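Putative alpha KG dependent 2,4-D dioxygenase (Burkholderia xenovorans, PDB 5J92) probably catalyses oxidation reactions that depend on iron(II) and 2-oxoglutarate. Local coordinates at residues A[205-210]-A[214-219]; A[13-18]-A[46-51]; A[222-227]-A[233-238]; A[50-55]-A[252-257]. All blocks are in the same frame, centred on the assembly; numbering follows the deposited sequence.

How the contacts relate
The four contacts fall into two pairs. Contacts 2 and 4 share V50 and L51 on strand 50-53; their centres are 10 Å apart, and they touch where A16 CB meets I52 CD1 at 4.2 Å. Contacts 1 and 3 follow one another along the chain, reach the same four-stranded antiparallel sheet and have centres 16 Å apart. Contacts 3 and 4 lie on opposite sides of the chain's centre, 31 Å between centres. The iron(II) ion, bound by H122, D124 and H271, touches none of them: the side chains of Y218 in contact 1 and H254 in contact 4 stay about 12 and 13 Å from it, so both belong to its wider surroundings.

Contact 1: residues A[205-210]-A[214-219]; sequences LVRTHP and RKSLYL
R207 lays its guanidinium flat on the ring of Y218, illustrating how an arginine can stack and make a cation-pi contact at once. The two planes are 10° apart, and R207 CZ stands 3.8 Å from the centroid of the Y218 ring. NH2 of R207 comes closest, 3.3 Å from CZ of Y218, while CD adds a CH-pi contact over the same face. A bend in the arginine chain (chi3 70°) folds the planar group across the ring. The backbone next to this stack is tightly closed. R207 and S216 form a hydrogen-bonded antiparallel pair, in which R207 N meets S216 O at 2.8 Å and almost straight (168°), and L205 O receives Y218 N at 2.8 Å. The face bearing V206, T208 and K215 is looser and reaches solvent at T208, whose OG1 is 4.1 Å from CG of K215. Extended K215 passes V206 on its way to a salt bridge with E170. The two strands make a beta hairpin, with 215-217 at the edge of a four-stranded antiparallel sheet; helix 154-159 packs on V206 and S216, and helix 231-245 on L205 and L219.

Contact 2: residues A[13-18]-A[46-51]; sequences VEAAHP and GQYPVL
Y48 carries this contact almost alone, reaching V13, A15, H17 and P18 with a single ring. Its CB already points at segment 13-18, and CG lies anti to the carbonyl carbon (chi1 -53°), which sends the ring outward from the bend between helix 35-47 and strand 50-53. CG of Q47, from the same segment, rests over one ring face, out toward the CD2–CE2 rim. Farther out the two sides of the ring meet different surroundings. CE1 of Y48 has a carbonyl beside it: H17 O lies 3.6 Å away, at the ring edge and near its plane, with P18 O close by. CE2 of Y48 meets a methyl instead, CG1 of V13 at 3.8 Å. The ring bridges from the link between helix 35-47 and strand 50-53 to strand 12-15, at one edge of a six-stranded mixed sheet in this cupin-clan fold, where 21-25 separates it from 50-53; the touching residues lie at the surface, away from the iron. At the tip, OH of Y48 comes 3.6 Å from CB of A15. The same hydroxyl binds a water at 2.6 Å, and that water donates to P18 O at 2.7 Å. A second water also donates to P18 O, over 2.9 Å, and accepts a hydrogen bond from NE2 of Q47 at 3.0 Å.

Contact 3: residues A[222-227]-A[233-238]; sequences HATHVV and EGRDLL
L238 drives its CD1 end-on against the backbone of the strand, 3.6 Å from both T224 C and H225 N, with CB of A223 beside it. One turn earlier on the helix comes G234, where the backbones themselves meet: the CA atoms of H225 and G234 are only 4.3 Å apart. Next to this glycine, the side chain of V226 points at the helix, and its CG2, placed beside the backbone N by chi1 of 172°, rests 3.7 Å from CA of G234 and just reaches L237. R235 is turned differently. Extended from CG to NE, it runs alongside T224, with CG 3.4 Å from T224 O and the guanidinium facing that same oxygen, which sits off-centre over its plane. The approach is contact without a hydrogen bond; NE of R235 makes a salt bridge with E231 instead. T224 OG1 is hydrogen-bonded to ND1 of its neighbour H225 at 2.8 Å, and the H225 ring stacks on H175 of the adjoining strand. Beyond the contact, E233 and D236 make salt bridges to R112 and R119 of the second subunit. Strand 223-226 and helix 231-245 cross at 121°, their axes 5.9 Å apart at closest: a strand-loop-helix unit in which the helix folds back against the edge strand of an antiparallel sheet, with a glycine where the two backbones come nearest, CA to CA.

Contact 4: residues A[50-55]-A[252-257]; sequences VLIFPR and YSHEWS
OH of Y252 is gripped by ND1 of H254 at 2.7 Å and touched across the contact by CD1 of I52 at 3.7 Å, so one hydroxyl joins a polar pair to an apolar wall. The isoleucine and the imidazole run antiparallel past one another, and the isoleucine's branches gather round one ring atom. CD1 of I52 lies 3.6 Å from CE1 of H254, CG1 is next at 3.8 Å, and CG2 closes in at 4.0 Å. CG1 is anti to the carbonyl carbon, but chi2 of 142° is well away from a staggered value; this twist carries CD1 to where it meets both Y252 and H254. The two flat groups of the second segment fix each other: CZ of Y252 lies at the edge of the H254 ring, in its plane. The imidazole also meets tryptophan, with CD2 of H254 3.7 Å above the centre of the W256 ring. NE2 of H254 is bound by D260, whose carboxylate also takes the backbone N of S257. Both imidazole nitrogens therefore have partners in a buried place, which holds the ring's rotation, and the nearby carboxylate may make it easier to protonate. The contact joins two sheets of this cupin-clan fold, with strand 50-53 inside the six-stranded mixed sheet and 251-254 at the edge of the three-stranded one that also contains H271. V262 of strand 261-265 packs on I52, H254 and W256, while Y252 leans on A21 of strand 21-25.

Contact 1: residues A[205-210]-A[214-219]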
loop_
_atom_site.group_PDB
_atom_site.type_symbol
_atom_site.label_atom_id
_atom_site.label_comp_id
_atom_site.label_asym_id
_atom_site.label_seq_id
_atom_site.Cartn_x
_atom_site.Cartn_y
_atom_site.Cartn_z
ATOM N N LEU A 205 0.053 14.614 -14.221
ATOM C CA LEU A 205 0.724 13.567 -13.464
ATOM C C LEU A 205 2.243 13.688 -13.530
ATOM O O LEU A 205 2.920 13.393 -12.542
ATOM C CB LEU A 205 0.278 12.186 -13.966
ATOM C CG LEU A 205 0.866 10.949 -13.253
ATOM C CD1 LEU A 205 0.515 10.912 -11.748
ATOM C CD2 LEU A 205 0.429 9.687 -13.943
ATOM N N VAL A 206 2.803 14.129 -14.653
ATOM C CA VAL A 206 4.253 14.255 -14.785
ATOM C C VAL A 206 4.606 15.731 -14.656
ATOM O O VAL A 206 4.253 16.545 -15.518
ATOM C CB VAL A 206 4.768 13.662 -16.104
ATOM C CG1 VAL A 206 6.275 13.878 -16.223
ATOM C CG2 VAL A 206 4.433 12.180 -16.172
ATOM N N ARG A 207 5.305 16.076 -13.579
ATOM C CA ARG A 207 5.690 17.445 -13.280
ATOM C C ARG A 207 7.105 17.732 -13.752
ATOM O O ARG A 207 7.945 16.837 -13.850
ATOM C CB ARG A 207 5.620 17.713 -11.772
ATOM C CG ARG A 207 4.485 17.001 -11.052
ATOM C CD ARG A 207 4.327 17.570 -9.656
ATOM N NE ARG A 207 3.791 18.924 -9.735
ATOM C CZ ARG A 207 3.378 19.647 -8.698
ATOM N NH1 ARG A 207 2.900 20.867 -8.907
ATOM N NH2 ARG A 207 3.429 19.162 -7.469
ATOM N N THR A 208 7.371 19.013 -13.995
ATOM C CA THR A 208 8.719 19.501 -14.246
ATOM C C THR A 208 9.037 20.582 -13.225
ATOM O O THR A 208 8.350 21.605 -13.161
ATOM C CB THR A 208 8.869 20.038 -15.666
ATOM O OG1 THR A 208 8.591 18.986 -16.593
ATOM C CG2 THR A 208 10.285 20.541 -15.877
ATOM N N HIS A 209 10.067 20.353 -12.437
ATOM C CA HIS A 209 10.368 21.254 -11.338
ATOM C C HIS A 209 10.940 22.566 -11.866
ATOM O O HIS A 209 11.805 22.554 -12.747
ATOM C CB HIS A 209 11.354 20.605 -10.364
ATOM C CG HIS A 209 11.381 21.267 -9.025
ATOM N ND1 HIS A 209 12.124 22.400 -8.771
ATOM C CD2 HIS A 209 10.719 20.982 -7.879
ATOM C CE1 HIS A 209 11.928 22.779 -7.520
ATOM N NE2 HIS A 209 11.074 21.938 -6.958
ATOM N N PRO A 210 10.483 23.710 -11.346
ATOM C CA PRO A 210 10.946 25.000 -11.884
ATOM C C PRO A 210 12.376 25.363 -11.502
ATOM O O PRO A 210 13.004 26.145 -12.226
ATOM C CB PRO A 210 9.948 26.007 -11.294
ATOM C CG PRO A 210 9.388 25.349 -10.085
ATOM C CD PRO A 210 9.534 23.861 -10.229
ATOM N N ARG A 214 13.848 18.817 -12.872
ATOM C CA ARG A 214 13.592 17.389 -12.700
ATOM C C ARG A 214 12.139 17.029 -12.981
ATOM O O ARG A 214 11.216 17.704 -12.517
ATOM C CB ARG A 214 13.937 16.950 -11.279
ATOM C CG ARG A 214 15.426 17.049 -10.902
ATOM C CD ARG A 214 16.294 15.966 -11.565
ATOM N NE ARG A 214 15.941 14.603 -11.164
ATOM C CZ ARG A 214 16.287 14.033 -10.012
ATOM N NH1 ARG A 214 16.979 14.714 -9.101
ATOM N NH2 ARG A 214 15.922 12.780 -9.757
ATOM N N LYS A 215 11.936 15.925 -13.703
ATOM C CA LYS A 215 10.607 15.362 -13.845
ATOM C C LYS A 215 10.266 14.498 -12.640
ATOM O O LYS A 215 11.143 13.878 -12.025
ATOM C CB LYS A 215 10.493 14.530 -15.121
ATOM C CG LYS A 215 10.451 15.338 -16.430
ATOM C CD LYS A 215 9.905 14.423 -17.506
ATOM C CE LYS A 215 9.506 15.123 -18.774
ATOM N NZ LYS A 215 8.985 14.078 -19.710
ATOM N N SER A 216 8.976 14.451 -12.310
ATOM C CA SER A 216 8.534 13.709 -11.133
ATOM C C SER A 216 7.067 13.335 -11.281
ATOM O O SER A 216 6.324 13.945 -12.057
ATOM C CB SER A 216 8.747 14.521 -9.842
ATOM O OG SER A 216 7.864 15.641 -9.785
ATOM N N LEU A 217 6.652 12.335 -10.505
ATOM C CA LEU A 217 5.263 11.894 -10.463
ATOM C C LEU A 217 4.474 12.685 -9.416
ATOM O O LEU A 217 4.907 12.819 -8.269
ATOM C CB LEU A 217 5.182 10.391 -10.145
ATOM C CG LEU A 217 5.749 9.418 -11.184
ATOM C CD1 LEU A 217 5.830 7.964 -10.670
ATOM C CD2 LEU A 217 4.897 9.500 -12.454
ATOM N N TYR A 218 3.303 13.195 -9.806
ATOM C CA TYR A 218 2.442 13.907 -8.865
ATOM C C TYR A 218 1.518 12.910 -8.162
ATOM O O TYR A 218 0.294 12.939 -8.298
ATOM C CB TYR A 218 1.638 14.991 -9.576
ATOM C CG TYR A 218 1.149 16.081 -8.657
ATOM C CD1 TYR A 218 1.291 15.970 -7.281
ATOM C CD2 TYR A 218 0.567 17.238 -9.165
ATOM C CE1 TYR A 218 0.873 16.975 -6.431
ATOM C CE2 TYR A 218 0.144 18.253 -8.322
ATOM C CZ TYR A 218 0.299 18.118 -6.959
ATOM O OH TYR A 218 -0.121 19.121 -6.105
ATOM N N LEU A 219 2.120 12.064 -7.332
ATOM C CA LEU A 219 1.342 11.097 -6.577
ATOM C C LEU A 219 0.853 11.722 -5.276
ATOM O O LEU A 219 1.480 12.632 -4.730
ATOM C CB LEU A 219 2.170 9.844 -6.277
ATOM C CG LEU A 219 2.733 9.117 -7.514
ATOM C CD1 LEU A 219 3.442 7.830 -7.103
ATOM C CD2 LEU A 219 1.632 8.833 -8.525
#

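Contact 2: residues A[13-18]-A[46-51]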
loop_
_atom_site.group_PDB
_atom_site.type_symbol
_atom_site.label_atom_id
_atom_site.label_comp_id
_atom_site.label_asym_id
_atom_site.label_seq_id
_atom_site.Cartn_x
_atom_site.Cartn_y
_atom_site.Cartn_z
ATOM N N VAL A 13 26.153 22.448 3.733
ATOM C CA VAL A 13 25.182 21.403 3.423
ATOM C C VAL A 13 25.790 20.046 3.736
ATOM O O VAL A 13 26.877 19.724 3.247
ATOM C CB VAL A 13 24.754 21.476 1.950
ATOM C CG1 VAL A 13 23.718 20.378 1.654
ATOM C CG2 VAL A 13 24.209 22.846 1.644
ATOM N N GLU A 14 25.073 19.229 4.516
ATOM C CA GLU A 14 25.509 17.882 4.881
ATOM C C GLU A 14 24.398 16.903 4.542
ATOM O O GLU A 14 23.332 16.935 5.166
ATOM C CB GLU A 14 25.868 17.778 6.367
ATOM C CG GLU A 14 26.187 16.355 6.793
ATOM C CD GLU A 14 26.379 16.194 8.309
ATOM O OE1 GLU A 14 25.970 17.078 9.090
ATOM O OE2 GLU A 14 26.910 15.150 8.723
ATOM N N ALA A 15 24.663 16.007 3.592
ATOM C CA ALA A 15 23.642 15.060 3.140
ATOM C C ALA A 15 23.193 14.168 4.289
ATOM O O ALA A 15 24.021 13.623 5.024
ATOM C CB ALA A 15 24.189 14.214 1.992
ATOM N N ALA A 16 21.872 14.031 4.453
ATOM C CA ALA A 16 21.294 13.050 5.369
ATOM C C ALA A 16 20.855 11.791 4.642
ATOM O O ALA A 16 20.518 10.783 5.280
ATOM C CB ALA A 16 20.089 13.654 6.107
ATOM N N HIS A 17 20.814 11.873 3.323
ATOM C CA HIS A 17 20.424 10.853 2.370
ATOM C C HIS A 17 21.115 11.255 1.078
ATOM O O HIS A 17 21.369 12.450 0.876
ATOM C CB HIS A 17 18.888 10.823 2.202
ATOM C CG HIS A 17 18.388 9.773 1.265
ATOM N ND1 HIS A 17 18.340 9.958 -0.100
ATOM C CD2 HIS A 17 17.893 8.532 1.495
ATOM C CE1 HIS A 17 17.860 8.868 -0.673
ATOM N NE2 HIS A 17 17.570 7.991 0.274
ATOM N N PRO A 18 21.494 10.314 0.224
ATOM C CA PRO A 18 22.251 10.721 -0.975
ATOM C C PRO A 18 21.509 11.726 -1.855
ATOM O O PRO A 18 22.157 12.545 -2.519
ATOM C CB PRO A 18 22.519 9.390 -1.698
ATOM C CG PRO A 18 21.602 8.400 -1.050
ATOM C CD PRO A 18 21.425 8.851 0.360
ATOM N N GLY A 46 16.529 22.344 -4.671
ATOM C CA GLY A 46 16.488 21.712 -5.979
ATOM C C GLY A 46 17.228 20.392 -6.035
ATOM O O GLY A 46 16.832 19.485 -6.773
ATOM N N GLN A 47 18.317 20.273 -5.270
ATOM C CA GLN A 47 19.019 19.008 -5.114
ATOM C C GLN A 47 18.363 18.128 -4.052
ATOM O O GLN A 47 17.950 17.002 -4.349
ATOM C CB GLN A 47 20.492 19.266 -4.763
ATOM C CG GLN A 47 21.280 17.987 -4.473
ATOM C CD GLN A 47 22.777 18.234 -4.280
ATOM O OE1 GLN A 47 23.232 19.377 -4.213
ATOM N NE2 GLN A 47 23.544 17.158 -4.201
ATOM N N TYR A 48 18.258 18.624 -2.807
ATOM C CA TYR A 48 17.636 17.889 -1.702
ATOM C C TYR A 48 16.280 18.510 -1.369
ATOM O O TYR A 48 16.225 19.502 -0.626
ATOM C CB TYR A 48 18.517 17.927 -0.452
ATOM C CG TYR A 48 19.949 17.477 -0.612
ATOM C CD1 TYR A 48 20.301 16.125 -0.460
ATOM C CD2 TYR A 48 20.956 18.407 -0.886
ATOM C CE1 TYR A 48 21.635 15.712 -0.581
ATOM C CE2 TYR A 48 22.290 18.004 -0.995
ATOM C CZ TYR A 48 22.616 16.661 -0.848
ATOM O OH TYR A 48 23.926 16.260 -0.965
ATOM N N PRO A 49 15.164 17.943 -1.824
ATOM C CA PRO A 49 13.849 18.563 -1.545
ATOM C C PRO A 49 13.446 18.565 -0.066
ATOM O O PRO A 49 12.450 19.233 0.282
ATOM C CB PRO A 49 12.876 17.722 -2.389
ATOM C CG PRO A 49 13.583 16.452 -2.646
ATOM C CD PRO A 49 15.054 16.775 -2.706
ATOM N N VAL A 50 14.174 17.856 0.803
ATOM C CA VAL A 50 13.989 17.917 2.256
ATOM C C VAL A 50 15.227 18.576 2.847
ATOM O O VAL A 50 16.344 18.069 2.677
ATOM C CB VAL A 50 13.776 16.533 2.894
ATOM C CG1 VAL A 50 13.596 16.669 4.435
ATOM C CG2 VAL A 50 12.593 15.792 2.269
ATOM N N LEU A 51 15.038 19.721 3.508
ATOM C CA LEU A 51 16.113 20.443 4.170
ATOM C C LEU A 51 15.825 20.516 5.667
ATOM O O LEU A 51 14.704 20.858 6.085
ATOM C CB LEU A 51 16.274 21.857 3.581
ATOM C CG LEU A 51 16.698 21.960 2.111
ATOM C CD1 LEU A 51 16.722 23.414 1.651
ATOM C CD2 LEU A 51 18.073 21.343 1.914
HETATM O O HOH W 1 24.384 14.126 -2.329
HETATM O O HOH W 2 22.079 14.567 -4.621
#

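Contact 3: residues A[222-227]-A[233-238]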
loop_
_atom_site.group_PDB
_atom_site.type_symbol
_atom_site.label_atom_id
_atom_site.label_comp_id
_atom_site.label_asym_id
_atom_site.label_seq_id
_atom_site.Cartn_x
_atom_site.Cartn_y
_atom_site.Cartn_z
ATOM N N HIS A 222 -4.556 11.972 -2.295
ATOM C CA HIS A 222 -5.673 12.768 -2.784
ATOM C C HIS A 222 -6.055 12.428 -4.215
ATOM O O HIS A 222 -7.184 12.718 -4.614
ATOM C CB HIS A 222 -5.343 14.261 -2.677
ATOM C CG HIS A 222 -4.861 14.669 -1.318
ATOM N ND1 HIS A 222 -3.693 15.369 -1.119
ATOM C CD2 HIS A 222 -5.398 14.478 -0.088
ATOM C CE1 HIS A 222 -3.526 15.594 0.173
ATOM N NE2 HIS A 222 -4.545 15.058 0.823
ATOM N N ALA A 223 -5.137 11.854 -4.992
ATOM C CA ALA A 223 -5.391 11.492 -6.376
ATOM C C ALA A 223 -6.245 10.231 -6.430
ATOM O O ALA A 223 -5.914 9.225 -5.801
ATOM C CB ALA A 223 -4.069 11.265 -7.125
ATOM N N THR A 224 -7.345 10.282 -7.176
ATOM C CA THR A 224 -8.241 9.135 -7.220
ATOM C C THR A 224 -8.105 8.316 -8.499
ATOM O O THR A 224 -8.055 7.087 -8.425
ATOM C CB THR A 224 -9.693 9.579 -7.035
ATOM O OG1 THR A 224 -10.045 10.511 -8.062
ATOM C CG2 THR A 224 -9.853 10.245 -5.683
ATOM N N HIS A 225 -8.108 8.959 -9.668
ATOM C CA HIS A 225 -8.049 8.238 -10.934
ATOM C C HIS A 225 -7.571 9.190 -12.033
ATOM O O HIS A 225 -7.244 10.352 -11.781
ATOM C CB HIS A 225 -9.404 7.583 -11.278
ATOM C CG HIS A 225 -10.558 8.538 -11.445
ATOM N ND1 HIS A 225 -11.029 9.343 -10.425
ATOM C CD2 HIS A 225 -11.380 8.757 -12.500
ATOM C CE1 HIS A 225 -12.076 10.028 -10.850
ATOM N NE2 HIS A 225 -12.316 9.687 -12.103
ATOM N N VAL A 226 -7.525 8.672 -13.260
ATOM C CA VAL A 226 -6.887 9.339 -14.395
ATOM C C VAL A 226 -7.965 10.015 -15.237
ATOM O O VAL A 226 -8.977 9.386 -15.568
ATOM C CB VAL A 226 -6.074 8.332 -15.230
ATOM C CG1 VAL A 226 -5.553 8.985 -16.536
ATOM C CG2 VAL A 226 -4.899 7.785 -14.400
ATOM N N VAL A 227 -7.745 11.289 -15.596
ATOM C CA VAL A 227 -8.712 12.027 -16.407
ATOM C C VAL A 227 -8.870 11.359 -17.764
ATOM O O VAL A 227 -7.885 11.002 -18.423
ATOM C CB VAL A 227 -8.274 13.495 -16.581
ATOM C CG1 VAL A 227 -9.302 14.294 -17.407
ATOM C CG2 VAL A 227 -8.047 14.177 -15.237
ATOM N N GLU A 233 -9.291 1.510 -14.329
ATOM C CA GLU A 233 -7.957 1.530 -14.923
ATOM C C GLU A 233 -7.119 2.655 -14.339
ATOM O O GLU A 233 -5.903 2.500 -14.154
ATOM C CB GLU A 233 -8.049 1.690 -16.443
ATOM C CG GLU A 233 -8.428 0.438 -17.246
ATOM C CD GLU A 233 -9.912 0.045 -17.113
ATOM O OE1 GLU A 233 -10.708 0.806 -16.503
ATOM O OE2 GLU A 233 -10.286 -1.017 -17.664
ATOM N N GLY A 234 -7.748 3.796 -14.044
ATOM C CA GLY A 234 -7.025 4.890 -13.413
ATOM C C GLY A 234 -6.608 4.565 -11.992
ATOM O O GLY A 234 -5.451 4.779 -11.611
ATOM N N ARG A 235 -7.524 3.984 -11.206
ATOM C CA ARG A 235 -7.190 3.584 -9.841
ATOM C C ARG A 235 -6.079 2.541 -9.824
ATOM O O ARG A 235 -5.177 2.590 -8.977
ATOM C CB ARG A 235 -8.436 3.028 -9.153
ATOM C CG ARG A 235 -9.490 4.091 -8.926
ATOM C CD ARG A 235 -10.513 3.626 -7.937
ATOM N NE ARG A 235 -11.418 4.710 -7.596
ATOM C CZ ARG A 235 -11.240 5.509 -6.549
ATOM N NH1 ARG A 235 -10.192 5.338 -5.759
ATOM N NH2 ARG A 235 -12.114 6.474 -6.296
ATOM N N ASP A 236 -6.121 1.592 -10.753
ATOM C CA ASP A 236 -5.103 0.553 -10.759
ATOM C C ASP A 236 -3.739 1.119 -11.146
ATOM O O ASP A 236 -2.712 0.706 -10.586
ATOM C CB ASP A 236 -5.500 -0.586 -11.697
ATOM C CG ASP A 236 -4.627 -1.824 -11.496
ATOM O OD1 ASP A 236 -4.763 -2.485 -10.432
ATOM O OD2 ASP A 236 -3.797 -2.109 -12.389
ATOM N N LEU A 237 -3.702 2.067 -12.092
ATOM C CA LEU A 237 -2.430 2.701 -12.435
ATOM C C LEU A 237 -1.864 3.445 -11.239
ATOM O O LEU A 237 -0.674 3.327 -10.931
ATOM C CB LEU A 237 -2.582 3.647 -13.633
ATOM C CG LEU A 237 -1.302 4.428 -13.949
ATOM C CD1 LEU A 237 -0.162 3.482 -14.326
ATOM C CD2 LEU A 237 -1.515 5.445 -15.087
ATOM N N LEU A 238 -2.711 4.203 -10.530
ATOM C CA LEU A 238 -2.219 4.934 -9.364
ATOM C C LEU A 238 -1.788 3.987 -8.253
ATOM O O LEU A 238 -0.816 4.273 -7.549
ATOM C CB LEU A 238 -3.283 5.908 -8.850
ATOM C CG LEU A 238 -3.631 7.029 -9.847
ATOM C CD1 LEU A 238 -4.643 8.042 -9.261
ATOM C CD2 LEU A 238 -2.387 7.722 -10.395
#

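Contact 4: residues A[50-55]-A[252-257]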
loop_
_atom_site.group_PDB
_atom_site.type_symbol
_atom_site.label_atom_id
_atom_site.label_comp_id
_atom_site.label_asym_id
_atom_site.label_seq_id
_atom_site.Cartn_x
_atom_site.Cartn_y
_atom_site.Cartn_z
ATOM N N VAL A 50 14.174 17.856 0.803
ATOM C CA VAL A 50 13.989 17.917 2.256
ATOM C C VAL A 50 15.227 18.576 2.847
ATOM O O VAL A 50 16.344 18.069 2.677
ATOM C CB VAL A 50 13.776 16.533 2.894
ATOM C CG1 VAL A 50 13.596 16.669 4.435
ATOM C CG2 VAL A 50 12.593 15.792 2.269
ATOM N N LEU A 51 15.038 19.721 3.508
ATOM C CA LEU A 51 16.113 20.443 4.170
ATOM C C LEU A 51 15.825 20.516 5.667
ATOM O O LEU A 51 14.704 20.858 6.085
ATOM C CB LEU A 51 16.274 21.857 3.581
ATOM C CG LEU A 51 16.698 21.960 2.111
ATOM C CD1 LEU A 51 16.722 23.414 1.651
ATOM C CD2 LEU A 51 18.073 21.343 1.914
ATOM N N ILE A 52 16.841 20.204 6.459
ATOM C CA ILE A 52 16.751 20.111 7.914
ATOM C C ILE A 52 17.662 21.179 8.497
ATOM O O ILE A 52 18.877 21.164 8.253
ATOM C CB ILE A 52 17.184 18.725 8.416
ATOM C CG1 ILE A 52 16.343 17.638 7.760
ATOM C CG2 ILE A 52 17.149 18.674 9.929
ATOM C CD1 ILE A 52 17.157 16.406 7.424
ATOM N N PHE A 53 17.091 22.088 9.277
ATOM C CA PHE A 53 17.883 23.097 9.974
ATOM C C PHE A 53 17.905 22.740 11.457
ATOM O O PHE A 53 16.896 22.927 12.158
ATOM C CB PHE A 53 17.299 24.498 9.750
ATOM C CG PHE A 53 17.113 24.854 8.294
ATOM C CD1 PHE A 53 15.948 24.498 7.619
ATOM C CD2 PHE A 53 18.093 25.548 7.601
ATOM C CE1 PHE A 53 15.768 24.818 6.283
ATOM C CE2 PHE A 53 17.920 25.882 6.265
ATOM C CZ PHE A 53 16.759 25.522 5.607
ATOM N N PRO A 54 18.998 22.184 11.972
ATOM C CA PRO A 54 19.002 21.727 13.367
ATOM C C PRO A 54 18.942 22.880 14.358
ATOM O O PRO A 54 19.395 23.993 14.084
ATOM C CB PRO A 54 20.339 20.974 13.496
ATOM C CG PRO A 54 20.751 20.641 12.078
ATOM C CD PRO A 54 20.226 21.804 11.250
ATOM N N ARG A 55 18.370 22.591 15.526
ATOM C CA ARG A 55 18.510 23.429 16.723
ATOM C C ARG A 55 18.088 24.882 16.465
ATOM O O ARG A 55 18.829 25.835 16.717
ATOM C CB ARG A 55 19.946 23.340 17.262
ATOM C CG ARG A 55 20.325 21.923 17.701
ATOM C CD ARG A 55 21.829 21.720 17.957
ATOM N NE ARG A 55 22.590 21.483 16.724
ATOM C CZ ARG A 55 22.765 20.289 16.145
ATOM N NH1 ARG A 55 23.474 20.185 15.020
ATOM N NH2 ARG A 55 22.233 19.197 16.684
ATOM N N TYR A 252 13.223 8.393 2.415
ATOM C CA TYR A 252 14.038 8.815 3.550
ATOM C C TYR A 252 13.130 8.939 4.770
ATOM O O TYR A 252 12.105 9.625 4.716
ATOM C CB TYR A 252 14.739 10.154 3.266
ATOM C CG TYR A 252 15.289 10.859 4.498
ATOM C CD1 TYR A 252 16.387 10.353 5.182
ATOM C CD2 TYR A 252 14.706 12.028 4.975
ATOM C CE1 TYR A 252 16.889 11.002 6.302
ATOM C CE2 TYR A 252 15.196 12.684 6.109
ATOM C CZ TYR A 252 16.295 12.159 6.762
ATOM O OH TYR A 252 16.808 12.778 7.880
ATOM N N SER A 253 13.506 8.280 5.857
ATOM C CA SER A 253 12.767 8.331 7.114
ATOM C C SER A 253 13.491 9.269 8.080
ATOM O O SER A 253 14.646 9.021 8.455
ATOM C CB SER A 253 12.632 6.923 7.705
ATOM O OG SER A 253 11.838 6.933 8.886
ATOM N N HIS A 254 12.840 10.360 8.462
ATOM C CA HIS A 254 13.505 11.348 9.300
ATOM C C HIS A 254 13.275 11.026 10.770
ATOM O O HIS A 254 12.133 11.081 11.253
ATOM C CB HIS A 254 13.029 12.764 8.991
ATOM C CG HIS A 254 13.777 13.809 9.755
ATOM N ND1 HIS A 254 15.111 14.080 9.523
ATOM C CD2 HIS A 254 13.397 14.615 10.772
ATOM C CE1 HIS A 254 15.510 15.031 10.349
ATOM N NE2 HIS A 254 14.490 15.371 11.118
ATOM N N GLU A 255 14.364 10.709 11.480
ATOM C CA GLU A 255 14.339 10.588 12.937
ATOM C C GLU A 255 14.459 11.984 13.533
ATOM O O GLU A 255 15.499 12.639 13.403
ATOM C CB GLU A 255 15.466 9.685 13.436
ATOM C CG GLU A 255 15.325 8.222 13.031
ATOM C CD GLU A 255 14.191 7.522 13.755
ATOM O OE1 GLU A 255 13.687 8.058 14.767
ATOM O OE2 GLU A 255 13.790 6.430 13.308
ATOM N N TRP A 256 13.399 12.436 14.190
ATOM C CA TRP A 256 13.326 13.809 14.662
ATOM C C TRP A 256 14.269 14.058 15.831
ATOM O O TRP A 256 14.489 13.193 16.684
ATOM C CB TRP A 256 11.893 14.139 15.088
ATOM C CG TRP A 256 11.011 14.414 13.931
ATOM C CD1 TRP A 256 10.211 13.525 13.264
ATOM C CD2 TRP A 256 10.838 15.677 13.290
ATOM N NE1 TRP A 256 9.530 14.173 12.248
ATOM C CE2 TRP A 256 9.906 15.494 12.243
ATOM C CE3 TRP A 256 11.386 16.951 13.498
ATOM C CZ2 TRP A 256 9.518 16.532 11.397
ATOM C CZ3 TRP A 256 10.982 17.987 12.671
ATOM C CH2 TRP A 256 10.056 17.764 11.627
ATOM N N SER A 257 14.815 15.273 15.869
ATOM C CA SER A 257 15.494 15.795 17.042
ATOM C C SER A 257 14.755 17.049 17.483
ATOM O O SER A 257 14.135 17.743 16.666
ATOM C CB SER A 257 16.965 16.142 16.750
ATOM O OG SER A 257 17.722 14.993 16.427
#